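PDB 3CYM: HRDC domain-containing protein from Bifidobacterium adolescentis ATCC 15703, which is uncharacterised but probably acts as a 3'-5' exonuclease on nucleic acid, as ribonuclease D does. Local coordinates for residues A[225-230]-A[266-271]; A[234-239]-A[320-325]. All blocks are in the same frame, centred on the assembly; numbering follows the deposited sequence.

How the contacts relate
Following the chain from its N terminus, the loop 225-230 comes first and runs straight into helix 231-250, which carries 234-239. Contact 1 then closes when 266-271, at the end of helix 261-270, returns to that loop after a span of 35 mostly helical residues. Contact 2 closes later, across 80 residues, when 320-325 at the end of helix 312-323 meets helix 231-250. The four segments alternate, so the two closures cross. Their centres lie about 11 Å apart, and they touch directly: Val227 packs on Leu234, and Ala268 on Ile236 and Val237. Together they tie the entry loop and helices 231-250, 261-270 and 312-323 into one helical cluster around the HRDC domain.

Contact 1 of 2, residues A[225-230]-A[266-271]; sequences TEVMRD and EVAKRK
Salt bridges Asp230-Lys271 and Glu226-Lys269 flank a small apolar contact and join the loop that enters helix 231-250 to the C-terminal end of helix 261-270 of the HRDC domain. Asp230 stands at the N-cap of helix 231-250: its OD1 makes weak hydrogen bonds to the backbone N of Gln232 and Ala233, while OD2 meets Lys271 NZ at 2.7 Å. The ammonium arrives on the syn side of OD2, 24° out of the carboxylate plane. Lys271, just past its helix with positive phi, also donates from NZ to Ala268 O at 3.0 Å, almost in line with the carbonyl bond (162°), so one group links the cap of one helix to the last turn of another. With an alanine here, Asp230 OD2 would probably lose its charged mate and Ala268 O this donor. Between the bridges, Val227 CG2 lies 3.9 Å from Lys269 CG and 4.4 Å from Ala268 CB. Glu226 is also held by His223, whose ND1 pairs with OE2. Its other oxygen takes the second lysine: a bend at chi4 (62°) turns the end of Lys269 so that NZ reaches Glu226 OE1, on the anti lone pair, at 3.2 Å.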
ATOM      1  N   THR A 225      12.665  -4.860 -19.594  1.00 34.38           N
ATOM      2  CA  THR A 225      13.343  -6.095 -19.956  1.00 34.41           C
ATOM      3  C   THR A 225      13.792  -6.100 -21.422  1.00 34.55           C
ATOM      4  O   THR A 225      14.807  -6.702 -21.764  1.00 34.37           O
ATOM      5  CB  THR A 225      12.475  -7.340 -19.588  1.00 32.65           C
ATOM      6  OG1 THR A 225      13.171  -8.542 -19.940  1.00 36.49           O
ATOM      7  CG2 THR A 225      11.122  -7.304 -20.275  1.00 27.78           C
ATOM      8  N   GLU A 226      13.065  -5.361 -22.257  1.00 33.31           N
ATOM      9  CA  GLU A 226      13.359  -5.231 -23.679  1.00 35.40           C
ATOM     10  C   GLU A 226      14.617  -4.404 -23.955  1.00 35.20           C
ATOM     11  O   GLU A 226      15.030  -4.265 -25.106  1.00 35.81           O
ATOM     12  CB  GLU A 226      12.170  -4.579 -24.385  1.00 37.17           C
ATOM     13  CG  GLU A 226      10.833  -5.302 -24.228  1.00 38.89           C
ATOM     14  CD  GLU A 226       9.680  -4.535 -24.853  1.00 43.41           C
ATOM     15  OE1 GLU A 226       9.931  -3.515 -25.533  1.00 44.56           O
ATOM     16  OE2 GLU A 226       8.515  -4.950 -24.664  1.00 46.72           O
ATOM     17  N   VAL A 227      15.223  -3.881 -22.890  1.00 32.71           N
ATOM     18  CA  VAL A 227      16.292  -2.887 -22.970  1.00 33.36           C
ATOM     19  C   VAL A 227      17.461  -3.264 -22.034  1.00 35.72           C
ATOM     20  O   VAL A 227      18.533  -2.652 -22.073  1.00 38.98           O
ATOM     21  CB  VAL A 227      15.676  -1.440 -22.742  1.00 33.60           C
ATOM     22  CG1 VAL A 227      16.375  -0.623 -21.671  1.00 35.25           C
ATOM     23  CG2 VAL A 227      15.545  -0.677 -24.053  1.00 27.29           C
ATOM     24  N   MET A 228      17.262  -4.321 -21.244  1.00 37.15           N
ATOM     25  CA  MET A 228      18.238  -4.786 -20.237  1.00 40.03           C
ATOM     26  C   MET A 228      19.602  -5.281 -20.740  1.00 38.12           C
ATOM     27  O   MET A 228      20.564  -5.299 -19.979  1.00 37.96           O
ATOM     28  CB  MET A 228      17.602  -5.842 -19.330  1.00 41.80           C
ATOM     29  CG  MET A 228      17.155  -5.302 -17.979  1.00 47.98           C
ATOM     30  SD  MET A 228      15.869  -6.303 -17.200  1.00 62.55           S
ATOM     31  CE  MET A 228      16.654  -7.917 -17.086  1.00 61.57           C
ATOM     32  N   ARG A 229      19.692  -5.665 -22.009  1.00 39.21           N
ATOM     33  CA  ARG A 229      20.977  -6.025 -22.624  1.00 38.95           C
ATOM     34  C   ARG A 229      21.837  -4.794 -22.928  1.00 36.70           C
ATOM     35  O   ARG A 229      23.053  -4.896 -23.095  1.00 40.21           O
ATOM     36  CB  ARG A 229      20.740  -6.828 -23.910  1.00 44.86           C
ATOM     37  CG  ARG A 229      20.005  -6.055 -25.024  1.00 51.21           C
ATOM     38  CD  ARG A 229      18.877  -6.883 -25.613  1.00 61.24           C
ATOM     39  NE  ARG A 229      17.818  -7.109 -24.631  1.00 66.00           N
ATOM     40  CZ  ARG A 229      17.196  -8.271 -24.442  1.00 70.96           C
ATOM     41  NH1 ARG A 229      16.251  -8.368 -23.518  1.00 70.00           N
ATOM     42  NH2 ARG A 229      17.524  -9.341 -25.162  1.00 72.19           N
ATOM     43  N   ASP A 230      21.191  -3.636 -22.993  1.00 33.83           N
ATOM     44  CA  ASP A 230      21.799  -2.406 -23.473  1.00 29.85           C
ATOM     45  C   ASP A 230      21.963  -1.442 -22.299  1.00 26.95           C
ATOM     46  O   ASP A 230      20.999  -0.811 -21.856  1.00 25.68           O
ATOM     47  CB  ASP A 230      20.907  -1.819 -24.578  1.00 29.66           C
ATOM     48  CG  ASP A 230      21.526  -0.626 -25.290  1.00 30.36           C
ATOM     49  OD1 ASP A 230      22.613  -0.149 -24.890  1.00 31.77           O
ATOM     50  OD2 ASP A 230      20.898  -0.155 -26.266  1.00 21.01           O
ATOM     51  N   GLU A 266      11.085   3.705 -25.605  1.00 23.91           N
ATOM     52  CA  GLU A 266      11.228   4.070 -27.013  1.00 22.49           C
ATOM     53  C   GLU A 266      12.495   4.878 -27.298  1.00 24.40           C
ATOM     54  O   GLU A 266      13.254   4.547 -28.215  1.00 22.26           O
ATOM     55  CB  GLU A 266      10.016   4.875 -27.464  1.00 23.65           C
ATOM     56  CG  GLU A 266       9.384   4.370 -28.728  1.00 26.96           C
ATOM     57  CD  GLU A 266       8.347   5.327 -29.287  1.00 40.71           C
ATOM     58  OE1 GLU A 266       8.484   5.711 -30.466  1.00 39.79           O
ATOM     59  OE2 GLU A 266       7.399   5.694 -28.551  1.00 44.05           O
ATOM     60  N   VAL A 267      12.732   5.920 -26.499  1.00 23.25           N
ATOM     61  CA  VAL A 267      13.893   6.792 -26.712  1.00 23.56           C
ATOM     62  C   VAL A 267      15.198   6.149 -26.234  1.00 23.57           C
ATOM     63  O   VAL A 267      16.278   6.501 -26.707  1.00 19.86           O
ATOM     64  CB  VAL A 267      13.703   8.220 -26.112  1.00 19.88           C
ATOM     65  CG1 VAL A 267      12.559   8.932 -26.779  1.00 21.75           C
ATOM     66  CG2 VAL A 267      13.444   8.154 -24.659  1.00 25.20           C
ATOM     67  N   ALA A 268      15.093   5.189 -25.317  1.00 25.46           N
ATOM     68  CA  ALA A 268      16.262   4.441 -24.855  1.00 24.29           C
ATOM     69  C   ALA A 268      16.723   3.464 -25.928  1.00 23.28           C
ATOM     70  O   ALA A 268      17.918   3.232 -26.085  1.00 27.86           O
ATOM     71  CB  ALA A 268      15.962   3.718 -23.555  1.00 26.36           C
ATOM     72  N   LYS A 269      15.761   2.908 -26.664  1.00 23.56           N
ATOM     73  CA  LYS A 269      16.032   2.079 -27.836  1.00 18.64           C
ATOM     74  C   LYS A 269      16.640   2.907 -28.965  1.00 19.25           C
ATOM     75  O   LYS A 269      17.707   2.583 -29.476  1.00 18.12           O
ATOM     76  CB  LYS A 269      14.735   1.444 -28.332  1.00 22.39           C
ATOM     77  CG  LYS A 269      14.309   0.184 -27.606  1.00 12.27           C
ATOM     78  CD  LYS A 269      12.879  -0.134 -28.015  1.00 25.91           C
ATOM     79  CE  LYS A 269      12.535  -1.596 -27.817  1.00 23.37           C
ATOM     80  NZ  LYS A 269      12.634  -1.961 -26.383  1.00 34.63           N
ATOM     81  N   ARG A 270      15.969   4.003 -29.309  1.00 18.62           N
ATOM     82  CA  ARG A 270      16.298   4.777 -30.498  1.00 24.81           C
ATOM     83  C   ARG A 270      17.494   5.708 -30.337  1.00 23.34           C
ATOM     84  O   ARG A 270      18.180   5.998 -31.316  1.00 21.01           O
ATOM     85  CB  ARG A 270      15.086   5.581 -30.949  1.00 22.48           C
ATOM     86  CG  ARG A 270      13.987   4.759 -31.576  1.00 27.90           C
ATOM     87  CD  ARG A 270      13.592   5.416 -32.884  1.00 35.26           C
ATOM     88  NE  ARG A 270      12.155   5.417 -33.110  1.00 36.36           N
ATOM     89  CZ  ARG A 270      11.535   6.227 -33.964  1.00 29.32           C
ATOM     90  NH1 ARG A 270      12.219   7.117 -34.668  1.00 19.38           N
ATOM     91  NH2 ARG A 270      10.222   6.152 -34.104  1.00 35.47           N
ATOM     92  N   LYS A 271      17.727   6.171 -29.106  1.00 26.34           N
ATOM     93  CA  LYS A 271      18.799   7.129 -28.779  1.00 26.87           C
ATOM     94  C   LYS A 271      18.912   8.337 -29.740  1.00 29.72           C
ATOM     95  O   LYS A 271      19.872   8.422 -30.513  1.00 30.72           O
ATOM     96  CB  LYS A 271      20.150   6.413 -28.664  1.00 27.88           C
ATOM     97  CG  LYS A 271      20.100   5.086 -27.921  1.00 27.59           C
ATOM     98  CD  LYS A 271      21.481   4.489 -27.787  1.00 24.59           C
ATOM     99  CE  LYS A 271      21.483   3.324 -26.824  1.00 25.44           C
ATOM    100  NZ  LYS A 271      20.517   2.288 -27.249  1.00 12.94           N
TER

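Contact 2 of 2, residues A[234-239]-A[320-325]; sequences LAIVRA and QDALAL
Ala322 faces helix 231-250 from the last turn of helix 312-323, and its methyl is the hub of an apolar helix-to-helix contact with no hydrogen bond across it. The CA atoms of Ile236 and Ala322 are 5.2 Å apart, the closest CA approach of the two segments, where alanine brings only a methyl. Ala322 CB touches Ile236 CG1 at 3.8 Å and Ala239 CB at 3.9 Å, and it also rests against the backbone, 3.8 Å from Ala235 O. One residue on, Leu323 sends its CD2 branch to the end of Ile236, meeting CD1 at 3.8 Å, with the two side chains slanting across each other. Ile236 reaches both partners because CG1 stands anti to its carbonyl carbon (chi1 -69°), which leads CD1 on to the leucine. Next, Leu325 turns back toward helix 231-250. Its CD1 lies 4.1 Å from Ala235 CB and 3.5 Å from Arg238 NH1, where the methyl sits at the edge of the guanidinium, near its plane, and the two chains cross at about a right angle. Arg238 NH1 also hydrogen-bonds to Glu329 O. Helix 231-250, largely within the HRDC domain, is thus shared in an all-helical setting: Ala235, Ile236 and Ala239 receive helix 312-323, Val237 packs on Ile264 and Ile265 of helix 261-270, and Leu234 on Ile224 of the preceding loop.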
ATOM      1  N   LEU A 234      19.867   1.677 -20.600  1.00 23.68           N
ATOM      2  CA  LEU A 234      19.570   1.665 -19.175  1.00 21.94           C
ATOM      3  C   LEU A 234      19.976   2.969 -18.503  1.00 20.06           C
ATOM      4  O   LEU A 234      19.263   3.449 -17.634  1.00 20.14           O
ATOM      5  CB  LEU A 234      20.204   0.449 -18.499  1.00 24.75           C
ATOM      6  CG  LEU A 234      19.532  -0.890 -18.842  1.00 20.03           C
ATOM      7  CD1 LEU A 234      20.338  -2.081 -18.318  1.00 19.67           C
ATOM      8  CD2 LEU A 234      18.088  -0.947 -18.338  1.00 19.71           C
ATOM      9  N   ALA A 235      21.084   3.559 -18.953  1.00 21.03           N
ATOM     10  CA  ALA A 235      21.501   4.898 -18.518  1.00 18.40           C
ATOM     11  C   ALA A 235      20.489   5.977 -18.917  1.00 21.32           C
ATOM     12  O   ALA A 235      20.283   6.937 -18.180  1.00 21.87           O
ATOM     13  CB  ALA A 235      22.861   5.234 -19.074  1.00 18.35           C
ATOM     14  N   ILE A 236      19.862   5.804 -20.079  1.00 19.23           N
ATOM     15  CA  ILE A 236      18.809   6.703 -20.554  1.00 18.92           C
ATOM     16  C   ILE A 236      17.529   6.546 -19.715  1.00 18.35           C
ATOM     17  O   ILE A 236      16.955   7.542 -19.259  1.00 17.36           O
ATOM     18  CB  ILE A 236      18.554   6.516 -22.093  1.00 17.14           C
ATOM     19  CG1 ILE A 236      19.759   7.033 -22.877  1.00 14.89           C
ATOM     20  CG2 ILE A 236      17.298   7.245 -22.546  1.00 13.80           C
ATOM     21  CD1 ILE A 236      19.869   6.554 -24.289  1.00 13.38           C
ATOM     22  N   VAL A 237      17.108   5.301 -19.503  1.00 16.50           N
ATOM     23  CA  VAL A 237      15.982   4.986 -18.619  1.00 16.08           C
ATOM     24  C   VAL A 237      16.198   5.558 -17.208  1.00 14.77           C
ATOM     25  O   VAL A 237      15.317   6.220 -16.668  1.00 16.82           O
ATOM     26  CB  VAL A 237      15.717   3.465 -18.549  1.00 16.49           C
ATOM     27  CG1 VAL A 237      14.683   3.144 -17.481  1.00 15.61           C
ATOM     28  CG2 VAL A 237      15.250   2.945 -19.906  1.00 21.55           C
ATOM     29  N   ARG A 238      17.377   5.327 -16.637  1.00 15.53           N
ATOM     30  CA  ARG A 238      17.739   5.890 -15.340  1.00 13.36           C
ATOM     31  C   ARG A 238      17.598   7.406 -15.298  1.00 13.58           C
ATOM     32  O   ARG A 238      16.984   7.942 -14.378  1.00 20.04           O
ATOM     33  CB  ARG A 238      19.173   5.511 -14.955  1.00 13.72           C
ATOM     34  CG  ARG A 238      19.530   5.885 -13.529  1.00 15.00           C
ATOM     35  CD  ARG A 238      20.903   5.383 -13.131  1.00 19.70           C
ATOM     36  NE  ARG A 238      21.955   5.822 -14.051  1.00 24.32           N
ATOM     37  CZ  ARG A 238      23.256   5.613 -13.857  1.00 30.18           C
ATOM     38  NH1 ARG A 238      24.138   6.041 -14.751  1.00 31.60           N
ATOM     39  NH2 ARG A 238      23.681   4.981 -12.767  1.00 22.85           N
ATOM     40  N   ALA A 239      18.160   8.081 -16.302  1.00 17.53           N
ATOM     41  CA  ALA A 239      18.191   9.544 -16.354  1.00 15.70           C
ATOM     42  C   ALA A 239      16.793  10.141 -16.537  1.00 16.59           C
ATOM     43  O   ALA A 239      16.446  11.125 -15.880  1.00 17.26           O
ATOM     44  CB  ALA A 239      19.128  10.009 -17.461  1.00 17.03           C
ATOM     45  N   GLN A 320      20.477  13.813 -23.898  1.00 23.98           N
ATOM     46  CA  GLN A 320      21.824  14.317 -24.190  1.00 23.49           C
ATOM     47  C   GLN A 320      22.821  14.000 -23.079  1.00 20.08           C
ATOM     48  O   GLN A 320      23.898  13.477 -23.346  1.00 19.58           O
ATOM     49  CB  GLN A 320      21.787  15.829 -24.389  1.00 28.74           C
ATOM     50  CG  GLN A 320      22.079  16.301 -25.797  1.00 41.68           C
ATOM     51  CD  GLN A 320      22.767  17.659 -25.806  1.00 50.46           C
ATOM     52  OE1 GLN A 320      22.479  18.522 -24.970  1.00 46.93           O
ATOM     53  NE2 GLN A 320      23.691  17.849 -26.747  1.00 56.32           N
ATOM     54  N   ASP A 321      22.442  14.328 -21.844  1.00 21.01           N
ATOM     55  CA  ASP A 321      23.235  14.048 -20.641  1.00 22.66           C
ATOM     56  C   ASP A 321      23.540  12.567 -20.474  1.00 25.48           C
ATOM     57  O   ASP A 321      24.684  12.189 -20.224  1.00 28.88           O
ATOM     58  CB  ASP A 321      22.499  14.541 -19.394  1.00 17.80           C
ATOM     59  CG  ASP A 321      22.294  16.038 -19.389  1.00 33.30           C
ATOM     60  OD1 ASP A 321      23.003  16.744 -20.143  1.00 34.39           O
ATOM     61  OD2 ASP A 321      21.415  16.509 -18.631  1.00 38.88           O
ATOM     62  N   ALA A 322      22.506  11.741 -20.621  1.00 23.81           N
ATOM     63  CA  ALA A 322      22.632  10.297 -20.528  1.00 17.47           C
ATOM     64  C   ALA A 322      23.600   9.729 -21.574  1.00 17.30           C
ATOM     65  O   ALA A 322      24.380   8.824 -21.276  1.00 20.36           O
ATOM     66  CB  ALA A 322      21.265   9.659 -20.658  1.00 11.27           C
ATOM     67  N   LEU A 323      23.555  10.283 -22.785  1.00 13.17           N
ATOM     68  CA  LEU A 323      24.385   9.832 -23.898  1.00 20.79           C
ATOM     69  C   LEU A 323      25.809  10.407 -23.825  1.00 24.13           C
ATOM     70  O   LEU A 323      26.693   9.989 -24.576  1.00 29.43           O
ATOM     71  CB  LEU A 323      23.724  10.184 -25.250  1.00 18.71           C
ATOM     72  CG  LEU A 323      22.527   9.354 -25.750  1.00 24.70           C
ATOM     73  CD1 LEU A 323      21.823  10.028 -26.912  1.00 14.96           C
ATOM     74  CD2 LEU A 323      22.932   7.934 -26.154  1.00 23.18           C
ATOM     75  N   ALA A 324      26.022  11.367 -22.927  1.00 23.54           N
ATOM     76  CA  ALA A 324      27.342  11.956 -22.706  1.00 22.70           C
ATOM     77  C   ALA A 324      28.078  11.276 -21.543  1.00 27.63           C
ATOM     78  O   ALA A 324      29.218  11.634 -21.226  1.00 32.82           O
ATOM     79  CB  ALA A 324      27.222  13.455 -22.462  1.00 20.78           C
ATOM     80  N   LEU A 325      27.419  10.305 -20.911  1.00 27.84           N
ATOM     81  CA  LEU A 325      28.004   9.534 -19.814  1.00 29.44           C
ATOM     82  C   LEU A 325      29.126   8.619 -20.287  1.00 27.98           C
ATOM     83  O   LEU A 325      28.985   7.966 -21.324  1.00 30.46           O
ATOM     84  CB  LEU A 325      26.944   8.664 -19.131  1.00 26.19           C
ATOM     85  CG  LEU A 325      26.091   9.244 -18.013  1.00 28.89           C
ATOM     86  CD1 LEU A 325      25.312   8.104 -17.389  1.00 24.65           C
ATOM     87  CD2 LEU A 325      26.954   9.915 -16.976  1.00 23.11           C
TER